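Local atomic coordinates of oxidoreductase, Gfo/Idh/MocA family (Vibrio cholerae, PDB entry 1XEA), a protein that probably acts as a nucleotide-dependent oxidoreductase of the Gfo/Idh/MocA family, with an NAD-binding Rossmann fold. Residues A[124-129]-A[238-243]; A[8-13]-A[30-35]; A[163-168]-A[297-302]. All coordinates share one frame; numbering follows the deposited sequence.

Overall arrangement
Contact 2 lies in the Rossmann-fold part, which probably binds the nucleotide; there strands 3-8 and 28-33 pair in the parallel sheet. Contacts 1 and 3 belong to the part built around the large mixed sheet. Contact 1 sets the start of helix 127-132 against a turn between two strands of that sheet. Contact 3 packs helix 160-175 on helix 286-311. None of the three touches another. The centres of contacts 1 and 3 are about 23 Å apart, while contacts 2 and 3 come within about 7 Å at their nearest atoms. A bound nickel ion lies about 12 Å from the side chain of Y129 in contact 1.

Contact 1: A[124-129]-A[238-243]; sequences RHIPLY and DSFTQG
Y129 and F240 join the first turn of helix 127-132 to the turn of a beta hairpin between strands 233-237 and 242-247. Within it S239 makes an ST turn (OG to T241 N) and, with Q242 N, an ST motif. One hydrogen bond ties the helix to this turn. Y129 OH donates to S239 O, modelled at 2.5 Å, a length too short to trust at this resolution, with the acceptor at the ring edge and in the ring plane.

The apolar contacts centre on the F240 ring. It is tilted against the Y129 ring, with planes at 43° and centroids 5.7 Å apart, so the pair is neither a parallel stack nor a T. I126 CG2 reaches F240 CD2 at 3.7 Å. The same methyl sits over the centre of the Y129 ring, 3.5 Å above its plane, so this one methyl touches both aromatic side chains. F237 meets the Y129 ring from the strand before the turn.

L128 packs on backbone instead. Its CB is 3.5 Å from F240 O. Its CG is anti to the backbone N (chi1 -175°), and this carries one branch toward the next peptide. The end of that branch, L128 CD2, lies 3.4 Å from T241 O.

Contact 2: A[8-13]-A[30-35]; sequences IGLGDI and LVLCTR
I8 and C33 form a parallel beta bridge between the ends of strands 3-8 and 28-33, neighbours in the five-stranded parallel sheet. Strand 28-33 is the outermost on this side within the chain. Helix 12-22 connects the two strands, so the pairing closes a beta-alpha-beta unit.

One hydrogen bond crosses at the bridge. G9 N donates to C33 O at 2.8 Å, with an N-H...O angle of 155°. The same carbonyl oxygen receives a CA-H...O contact from I8 CA at 3.4 Å. C33 O is thus approached by two successive residues of the other segment. On the sheet face that carries I8 and C33, I8 CG1 rests 4.2 Å from C33 SG.

L10 packs beside L32 and T34, on the side covered by helix 37-46. Its CG is anti to the carbonyl carbon (chi1 -51°), which turns its branches toward strand 28-33. L10 CD1 meets L32 CD2 at 4.0 Å, and the two side chains cross at about a right angle. T34 also lies across L10, with T34 CB 4.0 Å from L10 CG. From the covering helix, L43 touches L10, and L40 touches both L32 and T34.

G9 has a positive phi of 86° where the chain leaves the strand. The chain then runs through G11, the N-cap of helix 12-22. G9 and G11 fit a GxGxxA pattern, consistent with the glycine-rich turn after the first strand of a Rossmann fold.

Contact 3: A[163-168]-A[297-302]; sequences FVFDDF and QLAEAI
The carboxylate of E300, which lies against the F165 ring, is gripped by two outside partners. OE2 makes a salt bridge to R161, one helical turn before F165, and OE1 takes a hydrogen bond from Q304. The contact is a helix-helix packing between 160-175 and 286-311. The local axes come within 9.6 Å, and their directions differ by 137°, so the two segments cross obliquely, nearer antiparallel than parallel.

E300 CG lies at the F165 ring edge, in plane; the bend at chi2 (-61°) turns the carboxylate so that E300 OE2 is 3.8 Å from F165 CZ. A299 CB sits over one face of the same ring, offset toward the rim, 4.1 Å from its centroid, in a CH-pi contact.

V164 stands at the closest backbone approach. Its CG1 is anti to the backbone N (chi1 -179°) and meets A299 CB at 3.8 Å. Near F168 the helix widens into a pi-type turn, in which F168 N bonds to F163 O at 2.9 Å. The F168 side chain also touches L200, A213 and M215 of the mixed sheet. I302 crosses it at about a right angle, with I302 CD1 at the ring edge, 3.9 Å from F168 CE2.

Contact 1: A[124-129]-A[238-243]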
# COMPACT_ATOMS: atom_id res chain seq x y z
N ARG A 124 6.65 21.98 11.79
CA ARG A 124 5.54 22.95 11.76
C ARG A 124 5.43 23.49 10.34
O ARG A 124 4.48 24.21 10.02
CB ARG A 124 5.78 24.14 12.68
CG ARG A 124 5.67 23.87 14.16
CD ARG A 124 5.78 25.18 14.93
NE ARG A 124 6.02 24.92 16.35
CZ ARG A 124 6.38 25.85 17.23
NH1 ARG A 124 6.55 27.11 16.85
NH2 ARG A 124 6.59 25.50 18.50
N HIS A 125 6.41 23.15 9.52
CA HIS A 125 6.49 23.61 8.13
C HIS A 125 6.53 22.48 7.12
O HIS A 125 7.12 22.62 6.04
CB HIS A 125 7.75 24.45 7.95
CG HIS A 125 7.86 25.56 8.94
ND1 HIS A 125 7.24 26.78 8.77
CD2 HIS A 125 8.44 25.60 10.17
CE1 HIS A 125 7.43 27.52 9.85
NE2 HIS A 125 8.15 26.83 10.71
N ILE A 126 5.92 21.35 7.45
CA ILE A 126 5.92 20.25 6.51
C ILE A 126 5.03 20.62 5.34
O ILE A 126 3.80 20.68 5.47
CB ILE A 126 5.42 18.97 7.18
CG1 ILE A 126 6.27 18.69 8.41
CG2 ILE A 126 5.49 17.80 6.20
CD1 ILE A 126 7.75 18.61 8.13
N PRO A 127 5.64 20.88 4.17
CA PRO A 127 4.86 21.26 2.98
C PRO A 127 3.66 20.39 2.66
O PRO A 127 2.57 20.90 2.41
CB PRO A 127 5.90 21.30 1.86
CG PRO A 127 7.01 20.40 2.37
CD PRO A 127 7.07 20.70 3.84
N LEU A 128 3.82 19.07 2.66
CA LEU A 128 2.68 18.23 2.35
C LEU A 128 1.60 18.29 3.42
O LEU A 128 0.41 18.19 3.12
CB LEU A 128 3.10 16.77 2.12
CG LEU A 128 1.98 15.82 1.66
CD1 LEU A 128 1.60 16.13 0.23
CD2 LEU A 128 2.42 14.38 1.77
N TYR A 129 1.97 18.48 4.68
CA TYR A 129 0.93 18.52 5.71
C TYR A 129 0.20 19.84 5.79
O TYR A 129 -1.02 19.86 5.97
CB TYR A 129 1.52 18.19 7.08
CG TYR A 129 2.21 16.85 7.19
CD1 TYR A 129 2.16 15.92 6.14
CD2 TYR A 129 2.91 16.52 8.34
CE1 TYR A 129 2.80 14.68 6.25
CE2 TYR A 129 3.56 15.30 8.46
CZ TYR A 129 3.50 14.39 7.42
OH TYR A 129 4.15 13.18 7.56
N ASP A 238 1.98 8.46 6.11
CA ASP A 238 2.97 7.47 6.54
C ASP A 238 4.40 7.99 6.37
O ASP A 238 5.37 7.30 6.67
CB ASP A 238 2.79 6.16 5.75
CG ASP A 238 2.63 6.41 4.27
OD1 ASP A 238 1.63 7.03 3.86
OD2 ASP A 238 3.51 6.00 3.50
N SER A 239 4.51 9.21 5.87
CA SER A 239 5.80 9.85 5.67
C SER A 239 5.56 11.33 5.37
O SER A 239 4.44 11.82 5.51
CB SER A 239 6.56 9.21 4.50
OG SER A 239 6.05 9.60 3.25
N PHE A 240 6.60 12.03 4.96
CA PHE A 240 6.46 13.43 4.63
C PHE A 240 6.13 13.61 3.16
O PHE A 240 5.84 14.72 2.73
CB PHE A 240 7.75 14.19 4.99
CG PHE A 240 8.07 14.18 6.45
CD1 PHE A 240 9.26 13.63 6.91
CD2 PHE A 240 7.14 14.66 7.39
CE1 PHE A 240 9.53 13.57 8.28
CE2 PHE A 240 7.40 14.60 8.76
CZ PHE A 240 8.60 14.05 9.21
N THR A 241 6.12 12.54 2.37
CA THR A 241 5.85 12.70 0.95
C THR A 241 4.57 12.05 0.48
O THR A 241 4.00 12.45 -0.53
CB THR A 241 7.00 12.12 0.10
OG1 THR A 241 6.97 10.69 0.15
CG2 THR A 241 8.33 12.61 0.63
N GLN A 242 4.12 11.05 1.22
CA GLN A 242 2.91 10.33 0.87
C GLN A 242 1.90 10.27 1.99
O GLN A 242 2.25 10.28 3.18
CB GLN A 242 3.27 8.91 0.49
CG GLN A 242 3.69 8.76 -0.93
CD GLN A 242 3.90 7.30 -1.28
OE1 GLN A 242 3.95 6.93 -2.46
NE2 GLN A 242 4.03 6.47 -0.23
N GLY A 243 0.63 10.17 1.59
CA GLY A 243 -0.44 10.06 2.55
C GLY A 243 -1.73 9.69 1.87
O GLY A 243 -1.85 9.78 0.64

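Contact 2: A[8-13]-A[30-35]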
# COMPACT_ATOMS: atom_id res chain seq x y z
N ILE A 8 26.57 29.40 14.21
CA ILE A 8 27.46 29.00 15.27
C ILE A 8 27.19 27.55 15.65
O ILE A 8 26.05 27.18 15.93
CB ILE A 8 27.27 29.87 16.53
CG1 ILE A 8 27.64 31.33 16.24
CG2 ILE A 8 28.11 29.33 17.68
CD1 ILE A 8 26.52 32.14 15.64
N GLY A 9 28.25 26.74 15.66
CA GLY A 9 28.11 25.34 16.03
C GLY A 9 27.70 24.43 14.88
O GLY A 9 26.52 24.18 14.66
N LEU A 10 28.69 23.92 14.16
CA LEU A 10 28.41 23.06 13.03
C LEU A 10 28.44 21.58 13.35
O LEU A 10 29.41 20.88 13.05
CB LEU A 10 29.39 23.39 11.89
CG LEU A 10 29.44 24.89 11.58
CD1 LEU A 10 30.44 25.13 10.47
CD2 LEU A 10 28.07 25.41 11.20
N GLY A 11 27.37 21.10 13.97
CA GLY A 11 27.27 19.70 14.33
C GLY A 11 26.62 18.89 13.23
O GLY A 11 26.64 19.29 12.06
N ASP A 12 26.05 17.75 13.60
CA ASP A 12 25.40 16.84 12.66
C ASP A 12 24.20 17.48 11.94
O ASP A 12 24.16 17.53 10.71
CB ASP A 12 24.93 15.58 13.39
CG ASP A 12 24.31 14.56 12.46
OD1 ASP A 12 23.60 13.65 12.95
OD2 ASP A 12 24.55 14.66 11.23
N ILE A 13 23.23 17.93 12.72
CA ILE A 13 22.04 18.55 12.16
C ILE A 13 22.42 19.73 11.28
O ILE A 13 21.76 20.02 10.29
CB ILE A 13 21.12 19.05 13.27
CG1 ILE A 13 20.88 17.92 14.27
CG2 ILE A 13 19.80 19.52 12.67
CD1 ILE A 13 20.16 18.38 15.55
N LEU A 30 26.96 33.82 4.33
CA LEU A 30 27.14 33.00 5.51
C LEU A 30 28.45 33.28 6.24
O LEU A 30 29.43 33.73 5.64
CB LEU A 30 27.09 31.52 5.13
CG LEU A 30 25.77 30.78 5.35
CD1 LEU A 30 25.87 29.39 4.76
CD2 LEU A 30 25.46 30.70 6.85
N VAL A 31 28.44 33.02 7.54
CA VAL A 31 29.62 33.22 8.36
C VAL A 31 29.74 31.99 9.26
O VAL A 31 29.12 31.93 10.32
CB VAL A 31 29.50 34.51 9.22
CG1 VAL A 31 30.78 34.72 9.99
CG2 VAL A 31 29.22 35.72 8.32
N LEU A 32 30.52 31.01 8.83
CA LEU A 32 30.67 29.80 9.62
C LEU A 32 31.47 30.03 10.90
O LEU A 32 32.41 30.82 10.94
CB LEU A 32 31.32 28.69 8.79
CG LEU A 32 30.51 28.23 7.57
CD1 LEU A 32 31.18 27.03 6.95
CD2 LEU A 32 29.08 27.89 7.98
N CYS A 33 31.08 29.31 11.94
CA CYS A 33 31.73 29.41 13.23
C CYS A 33 31.56 28.15 14.05
O CYS A 33 30.44 27.67 14.24
CB CYS A 33 31.17 30.58 14.02
SG CYS A 33 31.72 30.58 15.73
N THR A 34 32.66 27.62 14.55
CA THR A 34 32.60 26.42 15.35
C THR A 34 33.92 26.22 16.08
O THR A 34 34.96 26.72 15.65
CB THR A 34 32.25 25.19 14.46
OG1 THR A 34 32.09 24.02 15.28
CG2 THR A 34 33.34 24.95 13.43
N ARG A 35 33.87 25.50 17.21
CA ARG A 35 35.06 25.23 18.01
C ARG A 35 36.18 24.61 17.18
O ARG A 35 37.22 25.23 16.97
CB ARG A 35 34.71 24.31 19.19
CG ARG A 35 34.13 25.01 20.41
CD ARG A 35 35.17 25.88 21.12
NE ARG A 35 34.60 26.65 22.23
CZ ARG A 35 34.36 27.96 22.21
NH1 ARG A 35 34.64 28.67 21.13
NH2 ARG A 35 33.82 28.56 23.27

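Contact 3: A[163-168]-A[297-302]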
# COMPACT_ATOMS: atom_id res chain seq x y z
N PHE A 163 15.27 11.73 25.95
CA PHE A 163 14.10 11.22 25.24
C PHE A 163 13.06 12.32 25.04
O PHE A 163 12.55 12.49 23.94
CB PHE A 163 13.51 10.07 26.05
CG PHE A 163 12.36 9.36 25.38
CD1 PHE A 163 12.50 8.04 24.96
CD2 PHE A 163 11.11 9.96 25.29
CE1 PHE A 163 11.41 7.33 24.48
CE2 PHE A 163 10.02 9.24 24.81
CZ PHE A 163 10.17 7.93 24.41
N VAL A 164 12.75 13.07 26.09
CA VAL A 164 11.75 14.11 25.97
C VAL A 164 12.23 15.39 25.32
O VAL A 164 11.66 15.83 24.32
CB VAL A 164 11.14 14.47 27.34
CG1 VAL A 164 10.08 15.55 27.17
CG2 VAL A 164 10.53 13.24 27.97
N PHE A 165 13.26 16.01 25.86
CA PHE A 165 13.72 17.26 25.28
C PHE A 165 14.36 17.17 23.90
O PHE A 165 14.24 18.09 23.10
CB PHE A 165 14.65 17.99 26.24
CG PHE A 165 13.93 18.80 27.27
CD1 PHE A 165 13.35 18.19 28.38
CD2 PHE A 165 13.79 20.17 27.12
CE1 PHE A 165 12.64 18.94 29.32
CE2 PHE A 165 13.09 20.92 28.05
CZ PHE A 165 12.51 20.30 29.15
N ASP A 166 15.03 16.06 23.60
CA ASP A 166 15.67 15.95 22.30
C ASP A 166 14.93 15.13 21.26
O ASP A 166 15.38 15.00 20.12
CB ASP A 166 17.09 15.40 22.48
CG ASP A 166 17.94 16.27 23.38
OD1 ASP A 166 18.15 17.46 23.05
OD2 ASP A 166 18.38 15.76 24.43
N ASP A 167 13.76 14.59 21.62
CA ASP A 167 13.02 13.77 20.68
C ASP A 167 11.52 13.97 20.74
O ASP A 167 10.94 14.58 19.84
CB ASP A 167 13.36 12.30 20.95
CG ASP A 167 13.40 11.48 19.68
OD1 ASP A 167 13.28 12.06 18.59
OD2 ASP A 167 13.56 10.25 19.78
N PHE A 168 10.90 13.46 21.80
CA PHE A 168 9.46 13.55 22.01
C PHE A 168 8.92 14.95 21.78
O PHE A 168 7.76 15.14 21.41
CB PHE A 168 9.10 13.10 23.42
CG PHE A 168 7.64 12.94 23.65
CD1 PHE A 168 6.94 11.92 23.01
CD2 PHE A 168 6.94 13.82 24.48
CE1 PHE A 168 5.56 11.76 23.21
CE2 PHE A 168 5.57 13.68 24.68
CZ PHE A 168 4.87 12.64 24.04
N GLN A 297 7.58 24.11 28.31
CA GLN A 297 7.10 24.03 29.67
C GLN A 297 6.42 22.68 29.87
O GLN A 297 6.55 22.06 30.92
CB GLN A 297 6.13 25.19 29.97
CG GLN A 297 6.81 26.56 29.92
CD GLN A 297 5.85 27.73 30.13
OE1 GLN A 297 4.75 27.76 29.56
NE2 GLN A 297 6.26 28.70 30.93
N LEU A 298 5.72 22.21 28.84
CA LEU A 298 5.04 20.92 28.89
C LEU A 298 6.07 19.78 28.98
O LEU A 298 5.89 18.83 29.74
CB LEU A 298 4.17 20.72 27.65
CG LEU A 298 2.81 20.04 27.82
CD1 LEU A 298 2.46 19.38 26.51
CD2 LEU A 298 2.82 19.02 28.95
N ALA A 299 7.13 19.89 28.19
CA ALA A 299 8.17 18.88 28.20
C ALA A 299 8.75 18.78 29.61
O ALA A 299 9.01 17.69 30.11
CB ALA A 299 9.26 19.24 27.21
N GLU A 300 8.95 19.94 30.24
CA GLU A 300 9.48 19.98 31.60
C GLU A 300 8.57 19.19 32.52
O GLU A 300 9.02 18.29 33.23
CB GLU A 300 9.55 21.43 32.08
CG GLU A 300 10.97 21.96 32.23
CD GLU A 300 11.78 21.17 33.24
OE1 GLU A 300 11.32 21.04 34.39
OE2 GLU A 300 12.87 20.69 32.87
N ALA A 301 7.28 19.53 32.47
CA ALA A 301 6.26 18.89 33.29
C ALA A 301 6.28 17.39 33.10
O ALA A 301 6.26 16.63 34.06
CB ALA A 301 4.90 19.44 32.92
N ILE A 302 6.32 16.95 31.84
CA ILE A 302 6.34 15.53 31.54
C ILE A 302 7.53 14.83 32.19
O ILE A 302 7.38 13.78 32.82
CB ILE A 302 6.33 15.30 30.01
CG1 ILE A 302 5.02 15.84 29.42
CG2 ILE A 302 6.51 13.81 29.71
CD1 ILE A 302 4.95 15.85 27.91